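Local coordinates for protein DNA fragmentation factor subunit beta (Mus musculus, PDB 1V0D) that cleaves DNA as the caspase-activated nuclease of apoptosis, fragmenting the genome and driving chromatin condensation, at residues 156-161 against 251-256; 208-213 against 225-230; 231-236 against 262-267; 240-245 against 305-310. One frame throughout, in Å; residues are numbered along the deposited sequence.

Interaction 1 of 4, residues 156-161 against 251-256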
# COMPACT_ATOMS: atom_id res chain seq x y z
N SER A 156 11.84 16.11 7.31
CA SER A 156 13.00 15.35 6.84
C SER A 156 13.32 14.30 7.88
O SER A 156 13.60 13.15 7.55
CB SER A 156 14.22 16.25 6.66
OG SER A 156 14.08 17.10 5.54
N GLY A 157 13.28 14.72 9.14
CA GLY A 157 13.59 13.82 10.23
C GLY A 157 12.72 12.59 10.26
O GLY A 157 13.22 11.49 10.47
N TYR A 158 11.43 12.77 10.05
CA TYR A 158 10.54 11.62 10.08
C TYR A 158 10.83 10.71 8.90
O TYR A 158 11.02 9.50 9.09
CB TYR A 158 9.07 12.06 10.04
CG TYR A 158 8.14 10.88 9.89
CD1 TYR A 158 7.98 9.95 10.92
CD2 TYR A 158 7.47 10.65 8.69
CE1 TYR A 158 7.18 8.81 10.75
CE2 TYR A 158 6.66 9.51 8.51
CZ TYR A 158 6.53 8.61 9.54
OH TYR A 158 5.74 7.50 9.35
N LEU A 159 10.89 11.27 7.70
CA LEU A 159 11.17 10.49 6.50
C LEU A 159 12.51 9.77 6.59
O LEU A 159 12.68 8.66 6.09
CB LEU A 159 11.12 11.40 5.27
CG LEU A 159 9.89 11.20 4.37
CD1 LEU A 159 8.65 10.92 5.20
CD2 LEU A 159 9.69 12.43 3.53
N ARG A 160 13.48 10.41 7.24
CA ARG A 160 14.79 9.80 7.43
C ARG A 160 14.56 8.53 8.25
O ARG A 160 14.99 7.44 7.88
CB ARG A 160 15.70 10.76 8.18
CG ARG A 160 17.16 10.36 8.19
CD ARG A 160 17.98 11.45 8.85
NE ARG A 160 17.58 12.77 8.37
CZ ARG A 160 17.68 13.89 9.09
NH1 ARG A 160 18.18 13.85 10.32
NH2 ARG A 160 17.27 15.05 8.58
N TYR A 161 13.87 8.70 9.37
CA TYR A 161 13.55 7.60 10.28
C TYR A 161 12.81 6.48 9.52
O TYR A 161 13.09 5.30 9.69
CB TYR A 161 12.64 8.11 11.41
CG TYR A 161 11.99 7.00 12.21
CD1 TYR A 161 12.68 6.40 13.27
CD2 TYR A 161 10.72 6.53 11.88
CE1 TYR A 161 12.11 5.33 13.98
CE2 TYR A 161 10.14 5.45 12.58
CZ TYR A 161 10.84 4.86 13.63
OH TYR A 161 10.29 3.80 14.33
N GLU A 251 -1.60 13.07 3.56
CA GLU A 251 -1.97 11.92 2.75
C GLU A 251 -0.80 11.52 1.86
O GLU A 251 -0.61 10.34 1.55
CB GLU A 251 -3.18 12.28 1.89
CG GLU A 251 -3.69 11.14 1.03
CD GLU A 251 -5.06 11.42 0.46
OE1 GLU A 251 -6.00 11.67 1.27
OE2 GLU A 251 -5.21 11.39 -0.78
N SER A 252 -0.02 12.51 1.45
CA SER A 252 1.14 12.29 0.61
C SER A 252 2.19 11.50 1.39
O SER A 252 2.82 10.59 0.88
CB SER A 252 1.69 13.63 0.16
OG SER A 252 2.82 13.47 -0.66
N ARG A 253 2.36 11.86 2.65
CA ARG A 253 3.32 11.19 3.52
C ARG A 253 2.97 9.70 3.69
O ARG A 253 3.85 8.84 3.79
CB ARG A 253 3.30 11.87 4.89
CG ARG A 253 4.29 11.33 5.90
CD ARG A 253 3.83 11.69 7.30
NE ARG A 253 2.80 10.76 7.73
CZ ARG A 253 1.90 11.04 8.67
NH1 ARG A 253 1.91 12.22 9.26
NH2 ARG A 253 1.00 10.12 9.02
N ILE A 254 1.68 9.41 3.74
CA ILE A 254 1.17 8.05 3.92
C ILE A 254 1.24 7.22 2.64
O ILE A 254 1.54 6.02 2.70
CB ILE A 254 -0.30 8.10 4.42
CG1 ILE A 254 -0.33 8.70 5.83
CG2 ILE A 254 -0.92 6.70 4.40
CD1 ILE A 254 -1.72 9.01 6.31
N LEU A 255 0.95 7.84 1.50
CA LEU A 255 1.01 7.12 0.24
C LEU A 255 2.45 6.65 -0.02
O LEU A 255 2.67 5.59 -0.58
CB LEU A 255 0.53 8.02 -0.90
CG LEU A 255 -0.98 8.24 -0.94
CD1 LEU A 255 -1.31 9.35 -1.90
CD2 LEU A 255 -1.68 6.96 -1.35
N PHE A 256 3.41 7.45 0.43
CA PHE A 256 4.80 7.09 0.25
C PHE A 256 5.06 5.73 0.92
O PHE A 256 6.08 5.09 0.68
CB PHE A 256 5.68 8.19 0.86
CG PHE A 256 7.10 8.16 0.38
CD1 PHE A 256 7.39 8.24 -0.97
CD2 PHE A 256 8.15 8.03 1.29
CE1 PHE A 256 8.70 8.19 -1.40
CE2 PHE A 256 9.46 7.99 0.85
CZ PHE A 256 9.74 8.06 -0.49

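Interaction 2 of 4, residues 208-213 against 225-230. With ZN (zinc ion), chain B.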
# COMPACT_ATOMS: atom_id res chain seq x y z
N SER A 208 19.37 8.60 4.93
CA SER A 208 19.68 9.74 4.09
C SER A 208 18.94 9.68 2.76
O SER A 208 18.61 10.71 2.16
CB SER A 208 21.19 9.76 3.87
OG SER A 208 21.51 10.54 2.74
N TYR A 209 18.65 8.48 2.29
CA TYR A 209 17.95 8.32 1.03
C TYR A 209 16.63 9.08 0.93
O TYR A 209 16.27 9.54 -0.14
CB TYR A 209 17.67 6.83 0.74
CG TYR A 209 18.88 6.01 0.37
CD1 TYR A 209 20.02 6.59 -0.18
CD2 TYR A 209 18.87 4.62 0.53
CE1 TYR A 209 21.12 5.82 -0.55
CE2 TYR A 209 19.97 3.84 0.16
CZ TYR A 209 21.08 4.44 -0.38
OH TYR A 209 22.16 3.68 -0.75
N PHE A 210 15.91 9.20 2.04
CA PHE A 210 14.61 9.88 2.01
C PHE A 210 14.57 11.34 2.41
O PHE A 210 13.56 12.00 2.19
CB PHE A 210 13.57 9.16 2.87
CG PHE A 210 13.05 7.89 2.28
CD1 PHE A 210 13.54 7.41 1.06
CD2 PHE A 210 12.08 7.15 2.95
CE1 PHE A 210 13.07 6.21 0.53
CE2 PHE A 210 11.61 5.95 2.42
CZ PHE A 210 12.11 5.48 1.22
N ASP A 211 15.64 11.86 3.00
CA ASP A 211 15.57 13.25 3.42
C ASP A 211 16.25 14.28 2.52
O ASP A 211 17.45 14.21 2.25
CB ASP A 211 16.03 13.36 4.89
CG ASP A 211 17.30 14.16 5.07
OD1 ASP A 211 18.39 13.55 5.10
OD2 ASP A 211 17.22 15.40 5.21
N ARG A 212 15.44 15.21 2.01
CA ARG A 212 15.94 16.27 1.17
C ARG A 212 16.93 17.02 2.04
O ARG A 212 17.10 16.70 3.21
CB ARG A 212 14.79 17.19 0.74
CG ARG A 212 13.90 17.70 1.88
CD ARG A 212 12.68 18.49 1.34
NE ARG A 212 11.91 19.13 2.41
CZ ARG A 212 10.74 19.75 2.23
NH1 ARG A 212 10.18 19.82 1.03
NH2 ARG A 212 10.13 20.31 3.27
N GLY A 213 17.62 18.00 1.50
CA GLY A 213 18.57 18.68 2.36
C GLY A 213 19.72 17.78 2.83
O GLY A 213 20.28 18.00 3.89
N GLY A 225 12.08 17.63 -2.16
CA GLY A 225 11.39 16.45 -1.69
C GLY A 225 10.68 15.62 -2.76
O GLY A 225 9.88 14.74 -2.41
N TRP A 226 10.96 15.87 -4.04
CA TRP A 226 10.33 15.10 -5.12
C TRP A 226 11.03 13.80 -5.52
O TRP A 226 12.19 13.82 -5.95
CB TRP A 226 10.18 15.97 -6.37
CG TRP A 226 9.05 16.94 -6.30
CD1 TRP A 226 9.11 18.26 -5.95
CD2 TRP A 226 7.67 16.66 -6.56
NE1 TRP A 226 7.85 18.82 -5.98
CE2 TRP A 226 6.95 17.86 -6.35
CE3 TRP A 226 6.97 15.51 -6.95
CZ2 TRP A 226 5.56 17.94 -6.52
CZ3 TRP A 226 5.59 15.59 -7.11
CH2 TRP A 226 4.90 16.80 -6.90
N PHE A 227 10.33 12.67 -5.40
CA PHE A 227 10.88 11.37 -5.77
C PHE A 227 10.27 10.92 -7.09
O PHE A 227 9.09 11.16 -7.35
CB PHE A 227 10.58 10.31 -4.72
CG PHE A 227 11.16 10.61 -3.37
CD1 PHE A 227 10.57 11.54 -2.53
CD2 PHE A 227 12.29 9.92 -2.92
CE1 PHE A 227 11.09 11.79 -1.24
CE2 PHE A 227 12.82 10.16 -1.64
CZ PHE A 227 12.22 11.09 -0.80
N SER A 228 11.07 10.27 -7.93
CA SER A 228 10.60 9.78 -9.22
C SER A 228 10.66 8.28 -9.24
O SER A 228 11.65 7.68 -8.82
CB SER A 228 11.46 10.32 -10.36
OG SER A 228 11.16 11.68 -10.63
N CYS A 229 9.60 7.66 -9.73
CA CYS A 229 9.59 6.21 -9.81
C CYS A 229 10.72 5.83 -10.76
O CYS A 229 10.89 6.46 -11.81
CB CYS A 229 8.25 5.72 -10.36
SG CYS A 229 8.12 3.93 -10.43
N GLN A 230 11.52 4.83 -10.40
CA GLN A 230 12.59 4.42 -11.28
C GLN A 230 12.13 3.28 -12.19
O GLN A 230 12.95 2.57 -12.77
CB GLN A 230 13.79 3.96 -10.46
CG GLN A 230 14.25 4.95 -9.42
CD GLN A 230 15.55 4.51 -8.76
OE1 GLN A 230 15.77 4.73 -7.56
NE2 GLN A 230 16.43 3.89 -9.54
ZN ZN B . 6.43 3.83 -12.08

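Interaction 3 of 4, residues 231-236 against 262-267. With MG (magnesium ion), chain C.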
# COMPACT_ATOMS: atom_id res chain seq x y z
N GLY A 231 10.81 3.11 -12.30
CA GLY A 231 10.24 2.06 -13.14
C GLY A 231 10.50 0.66 -12.60
O GLY A 231 11.30 0.49 -11.69
N PRO A 232 9.84 -0.38 -13.15
CA PRO A 232 10.12 -1.71 -12.62
C PRO A 232 11.59 -2.12 -12.71
O PRO A 232 12.39 -1.47 -13.40
CB PRO A 232 9.19 -2.61 -13.44
CG PRO A 232 8.97 -1.84 -14.69
CD PRO A 232 8.84 -0.43 -14.22
N PHE A 233 11.95 -3.19 -12.01
CA PHE A 233 13.33 -3.69 -11.96
C PHE A 233 13.92 -4.05 -13.32
O PHE A 233 15.12 -3.86 -13.55
CB PHE A 233 13.41 -4.91 -11.05
CG PHE A 233 13.08 -6.20 -11.75
CD1 PHE A 233 14.09 -7.01 -12.26
CD2 PHE A 233 11.76 -6.62 -11.88
CE1 PHE A 233 13.79 -8.21 -12.91
CE2 PHE A 233 11.45 -7.82 -12.53
CZ PHE A 233 12.47 -8.62 -13.04
N ASP A 234 13.08 -4.58 -14.21
CA ASP A 234 13.52 -4.99 -15.54
C ASP A 234 13.40 -3.91 -16.62
O ASP A 234 13.39 -4.22 -17.80
CB ASP A 234 12.75 -6.24 -15.96
CG ASP A 234 11.26 -5.99 -16.05
OD1 ASP A 234 10.82 -4.84 -15.77
OD2 ASP A 234 10.52 -6.94 -16.39
N LEU A 235 13.28 -2.65 -16.22
CA LEU A 235 13.19 -1.56 -17.18
C LEU A 235 14.09 -0.41 -16.76
O LEU A 235 14.50 -0.30 -15.60
CB LEU A 235 11.76 -1.05 -17.32
CG LEU A 235 10.76 -1.96 -18.05
CD1 LEU A 235 9.51 -1.15 -18.38
CD2 LEU A 235 11.37 -2.51 -19.33
N GLU A 236 14.40 0.46 -17.72
CA GLU A 236 15.29 1.59 -17.48
C GLU A 236 14.62 2.77 -16.77
O GLU A 236 15.24 3.42 -15.93
CB GLU A 236 15.90 2.06 -18.82
N ASP A 262 12.55 -1.59 -3.94
CA ASP A 262 12.63 -2.94 -4.48
C ASP A 262 14.03 -3.42 -4.89
O ASP A 262 14.72 -2.76 -5.66
CB ASP A 262 11.63 -3.03 -5.65
CG ASP A 262 11.60 -4.39 -6.32
OD1 ASP A 262 11.48 -5.44 -5.64
OD2 ASP A 262 11.68 -4.41 -7.57
N HIS A 263 14.43 -4.57 -4.34
CA HIS A 263 15.73 -5.16 -4.66
C HIS A 263 15.71 -5.73 -6.09
O HIS A 263 14.86 -6.57 -6.41
CB HIS A 263 16.05 -6.32 -3.70
CG HIS A 263 16.33 -5.89 -2.29
ND1 HIS A 263 15.34 -5.48 -1.43
CD2 HIS A 263 17.49 -5.84 -1.59
CE1 HIS A 263 15.88 -5.20 -0.25
NE2 HIS A 263 17.18 -5.41 -0.33
N ILE A 264 16.64 -5.28 -6.93
CA ILE A 264 16.70 -5.77 -8.30
C ILE A 264 17.04 -7.26 -8.27
O ILE A 264 16.38 -8.07 -8.92
CB ILE A 264 17.75 -5.02 -9.11
CG1 ILE A 264 17.47 -3.51 -9.02
CG2 ILE A 264 17.70 -5.49 -10.57
CD1 ILE A 264 18.46 -2.65 -9.78
N ILE A 265 18.07 -7.62 -7.53
CA ILE A 265 18.42 -9.02 -7.37
C ILE A 265 17.70 -9.31 -6.05
O ILE A 265 18.12 -8.84 -4.99
CB ILE A 265 19.95 -9.22 -7.19
CG1 ILE A 265 20.69 -8.70 -8.43
CG2 ILE A 265 20.26 -10.68 -6.97
CD1 ILE A 265 22.19 -8.95 -8.38
N GLU A 266 16.60 -10.06 -6.13
CA GLU A 266 15.78 -10.37 -4.97
C GLU A 266 16.60 -10.78 -3.76
O GLU A 266 17.47 -11.65 -3.85
CB GLU A 266 14.79 -11.46 -5.33
CG GLU A 266 13.86 -11.07 -6.44
CD GLU A 266 12.88 -12.17 -6.78
OE1 GLU A 266 13.31 -13.20 -7.33
OE2 GLU A 266 11.67 -12.00 -6.49
N LYS A 267 16.32 -10.16 -2.63
CA LYS A 267 17.11 -10.46 -1.45
C LYS A 267 16.74 -11.76 -0.76
O LYS A 267 17.62 -12.54 -0.39
CB LYS A 267 17.03 -9.31 -0.45
CG LYS A 267 16.10 -9.55 0.69
CD LYS A 267 16.13 -8.43 1.69
CE LYS A 267 15.10 -8.70 2.77
NZ LYS A 267 15.00 -7.57 3.73
MG MG C . 10.80 -6.73 -3.86

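Interaction 4 of 4, residues 240-245 against 305-310. With ZN (zinc ion), chain B.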
# COMPACT_ATOMS: atom_id res chain seq x y z
N SER A 240 5.06 5.39 -16.83
CA SER A 240 3.92 6.20 -16.40
C SER A 240 4.39 7.54 -15.84
O SER A 240 3.62 8.50 -15.74
CB SER A 240 3.12 5.46 -15.33
OG SER A 240 2.81 4.14 -15.76
N LYS A 241 5.68 7.60 -15.50
CA LYS A 241 6.29 8.81 -14.95
C LYS A 241 5.72 9.20 -13.59
O LYS A 241 5.31 10.34 -13.38
CB LYS A 241 6.14 9.96 -15.93
CG LYS A 241 6.90 9.73 -17.21
CD LYS A 241 7.01 11.02 -17.99
CE LYS A 241 7.83 10.83 -19.25
NZ LYS A 241 7.90 12.11 -20.02
N HIS A 242 5.70 8.23 -12.68
CA HIS A 242 5.20 8.42 -11.33
C HIS A 242 6.14 9.28 -10.50
O HIS A 242 7.35 9.09 -10.56
CB HIS A 242 5.09 7.08 -10.62
CG HIS A 242 4.16 6.11 -11.28
ND1 HIS A 242 4.51 4.80 -11.51
CD2 HIS A 242 2.87 6.23 -11.68
CE1 HIS A 242 3.47 4.15 -12.02
NE2 HIS A 242 2.47 5.00 -12.13
N SER A 243 5.59 10.21 -9.74
CA SER A 243 6.40 11.04 -8.86
C SER A 243 5.60 11.23 -7.58
O SER A 243 4.44 10.84 -7.50
CB SER A 243 6.73 12.39 -9.50
OG SER A 243 5.61 13.25 -9.57
N ILE A 244 6.22 11.80 -6.56
CA ILE A 244 5.51 11.99 -5.31
C ILE A 244 6.36 12.84 -4.38
O ILE A 244 7.58 12.68 -4.33
CB ILE A 244 5.24 10.63 -4.62
CG1 ILE A 244 4.35 10.84 -3.39
CG2 ILE A 244 6.56 9.96 -4.24
CD1 ILE A 244 3.95 9.54 -2.69
N ASN A 245 5.71 13.75 -3.66
CA ASN A 245 6.44 14.59 -2.72
C ASN A 245 5.83 14.40 -1.34
O ASN A 245 4.94 15.14 -0.92
CB ASN A 245 6.38 16.06 -3.13
CG ASN A 245 7.33 16.94 -2.32
OD1 ASN A 245 7.86 17.93 -2.84
ND2 ASN A 245 7.55 16.58 -1.06
N ILE A 305 3.93 1.69 -6.43
CA ILE A 305 3.38 0.35 -6.34
C ILE A 305 3.01 -0.31 -7.68
O ILE A 305 3.05 -1.53 -7.81
CB ILE A 305 2.15 0.33 -5.38
CG1 ILE A 305 1.70 -1.11 -5.17
CG2 ILE A 305 1.04 1.21 -5.94
CD1 ILE A 305 0.57 -1.24 -4.21
N ALA A 306 2.65 0.50 -8.67
CA ALA A 306 2.27 -0.04 -9.97
C ALA A 306 3.48 -0.53 -10.78
O ALA A 306 3.34 -1.18 -11.82
CB ALA A 306 1.50 1.02 -10.77
N CYS A 307 4.68 -0.20 -10.29
CA CYS A 307 5.91 -0.59 -10.95
C CYS A 307 6.70 -1.51 -10.05
O CYS A 307 7.92 -1.56 -10.13
CB CYS A 307 6.77 0.64 -11.28
SG CYS A 307 6.07 1.69 -12.54
N HIS A 308 6.01 -2.21 -9.16
CA HIS A 308 6.68 -3.15 -8.28
C HIS A 308 6.23 -4.52 -8.75
O HIS A 308 5.20 -5.01 -8.29
CB HIS A 308 6.28 -2.97 -6.82
CG HIS A 308 7.04 -3.85 -5.87
ND1 HIS A 308 6.69 -4.00 -4.55
CD2 HIS A 308 8.16 -4.59 -6.05
CE1 HIS A 308 7.57 -4.78 -3.95
NE2 HIS A 308 8.47 -5.15 -4.83
N LYS A 309 6.96 -5.11 -9.67
CA LYS A 309 6.60 -6.43 -10.14
C LYS A 309 6.91 -7.39 -9.01
O LYS A 309 8.04 -7.46 -8.52
CB LYS A 309 7.39 -6.79 -11.40
CG LYS A 309 7.03 -5.90 -12.57
CD LYS A 309 7.74 -6.29 -13.86
CE LYS A 309 7.36 -5.33 -14.99
NZ LYS A 309 8.07 -5.60 -16.27
N LYS A 310 5.89 -8.11 -8.56
CA LYS A 310 6.03 -9.07 -7.48
C LYS A 310 6.38 -10.42 -8.05
O LYS A 310 6.40 -11.43 -7.34
CB LYS A 310 4.73 -9.15 -6.68
CG LYS A 310 4.50 -7.99 -5.72
CD LYS A 310 5.50 -8.04 -4.57
CE LYS A 310 5.09 -7.10 -3.44
NZ LYS A 310 6.00 -7.19 -2.25
ZN ZN B . 6.43 3.83 -12.08

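Interaction 1 of 4, residues 156-161 against 251-256
Tyr158 meets Arg253 first along the helix, its ring lying against the aliphatic part of the arginine rather than against the charged end. Tyr158 CE2 is 3.8 Å from Arg253 CD, and Arg253 CG lies 4.0 Å from the same ring atom, Tyr158 CE2. The two side chains cross at about a right angle, and the planes of the phenol ring and the guanidinium are 64° apart, so no flat stacking develops between them. The arginine chain runs out from its helix with CG anti to the backbone N (chi1 -177°), which brings CD to the tyrosine, and the bend at chi3 (80°) then swings the guanidinium off; the arginine makes a cation-pi contact with Trp144. Tyr158 is itself braced by the ring of Phe152, edge-to-face. Both segments belong to the nuclease part of the chain, of the His-Me finger clan: the long helix 155-175 here packs on the short helix 250-255, which precedes the magnesium-binding strand 260-263. Shortening Arg253 to an alanine is likely to leave Trp144 without its cation and a gap beside Tyr158 CE2. One residue further on, Leu159 brings its CD1 methyl to 4.4 Å from Arg253 CG, a loose apolar contact with the root of the arginine chain; the same leucine also rests on Tyr247.

Interaction 2 of 4, residues 208-213 against 225-230
The short strand 227-228, paired antiparallel with strand 243-244, sends the ring of Phe227 out to the loop that follows helix 186-202. There the ring meets Phe210 and the backbone beside it. Phe227 CZ comes 3.4 Å from Phe210 O, with the carbonyl oxygen near the ring plane at its edge, and Phe227 CE2 lies 3.8 Å from Tyr209 O, again near that plane. The ring C-H groups, slightly positive at the rim, thus face two carbonyl oxygens. The same CE2 of Phe227 also touches Phe210 CD1 at 3.9 Å; the two rings are nearly perpendicular, planes 83° apart, but obliquely placed with centroids 5.7 Å apart. Just past the end of the strand, two residues beyond Phe227, Cys229 binds the zinc ion through SG at 2.4 Å, which places this aromatic packing directly upstream of a ligand of the metal site. A serine in place of Phe227 would probably leave Phe210 without its aromatic neighbour and open a gap in a buried region that Leu302 and Ile244 also line. At the other end of the contact Arg212, extended from CG to NE, runs past Gly225, with Arg212 CD 3.7 Å from Gly225 N. Its guanidinium is held by a salt bridge to Glu136 and by hydrogen bonds to the carbonyls of Glu224 and Ile133. Gly225, at phi 100°, adopts a backbone shape that by itself calls for glycine.

Interaction 3 of 4, residues 231-236 against 262-267
Phe233 carries most of this contact, reaching from the loop after strand 227-228 to the end of strand 260-263. It sits at the second position of a type I turn running from Pro232 to Leu235, and its CG is placed between the backbone N and the carbonyl carbon (chi1 86°), a setting that turns the ring to the facing segment. On that side Phe233 CD1 approaches Ile264 CG2 to 4.3 Å, a loose apolar contact, and the same ring atom, Phe233 CD1, lies 4.2 Å from Ile264 O. Asp234 CB covers one face of the phenyl ring, and His313 stacks with it. The third participant is Asp262, whose carboxylate has its two oxygens divided between tasks. OD1 of Asp262 binds the magnesium ion at 2.3 Å, with His308 as the other protein ligand, whereas Asp262 OD2 is turned to the loop, 3.9 Å from Phe233 CB, and accepts a hydrogen bond from His313 NE2. His313 therefore links the metal-binding carboxylate to the Phe233 ring. Its bond to a ligand of the magnesium is consistent with a second-shell position for His313 at the metal site of this His-Me finger nuclease, and Phe233 packs against it. The contact lies where strand 260-263, paired antiparallel with strand 300-303, runs out toward helix 267-281, at whose N-cap stands Glu266; Ile265, just before it, packs on Thr270 and Val271 of that helix.

Interaction 4 of 4, residues 240-245 against 305-310
His242 and Cys307 meet through the zinc ion that both bind: His242 ND1 and Cys307 SG each stand 2.2 Å from the metal. The other two ligands are Cys229 and Cys238, completing a site of three cysteines and one histidine. Sharing a metal brings the sulfur beside the imidazole, Cys307 SG being 3.6 Å from His242 CE1. The sulfur lies at the ring edge, 81° off the ring normal, as expected when the metal is bound through the in-plane nitrogen. Ala306 CB comes within 3.9 Å of the same carbon, His242 CE1, obliquely to the ring. In Cys307 the sulfur stands anti to the carbonyl carbon (chi1 -68°), which carries it from the loop toward the metal. Further out, the imidazole is held on several sides: Ser240 CB covers part of one face, His304 stacks with the ring, and NE2 hydrogen-bonds to Glu251 OE1 of the second subunit. That subunit also grips the opposing segment, through Arg250 of the second subunit, which donates to Ala306 O. The zinc thus ties the residue just before strand 243-244 to the loop after strand 300-303 right at the dimer interface, and the residue after Cys307, His308, serves the magnesium ion. With ND1 committed to zinc, the carboxylate at NE2 would probably make the imidazole more electron-rich and strengthen its hold on the metal; a zinc ringed by three cysteine sulfurs and one imidazole is consistent with a structural rather than a catalytic ion.

In the fold
Interactions 1 and 2 are buried; they touch where Phe256 meets Phe210 edge-to-face. Interaction 3, only partly buried, faces the magnesium site, whereas interaction 4 is buried at the zinc and against the second subunit, which interaction 1 also touches. Interactions 2 and 4 share the two-stranded sheet of 227-228 and 243-244, joined by backbone hydrogen bonds, with one zinc ligand from interaction 2 and two from interaction 4. Interactions 3 and 4 divide the magnesium ligands between them and are tied by the Asp234-Lys309 salt bridge. Across 1, 2 and 3 the touching surfaces are largely aromatic and aliphatic, whereas in 4 the two segments meet through a shared metal.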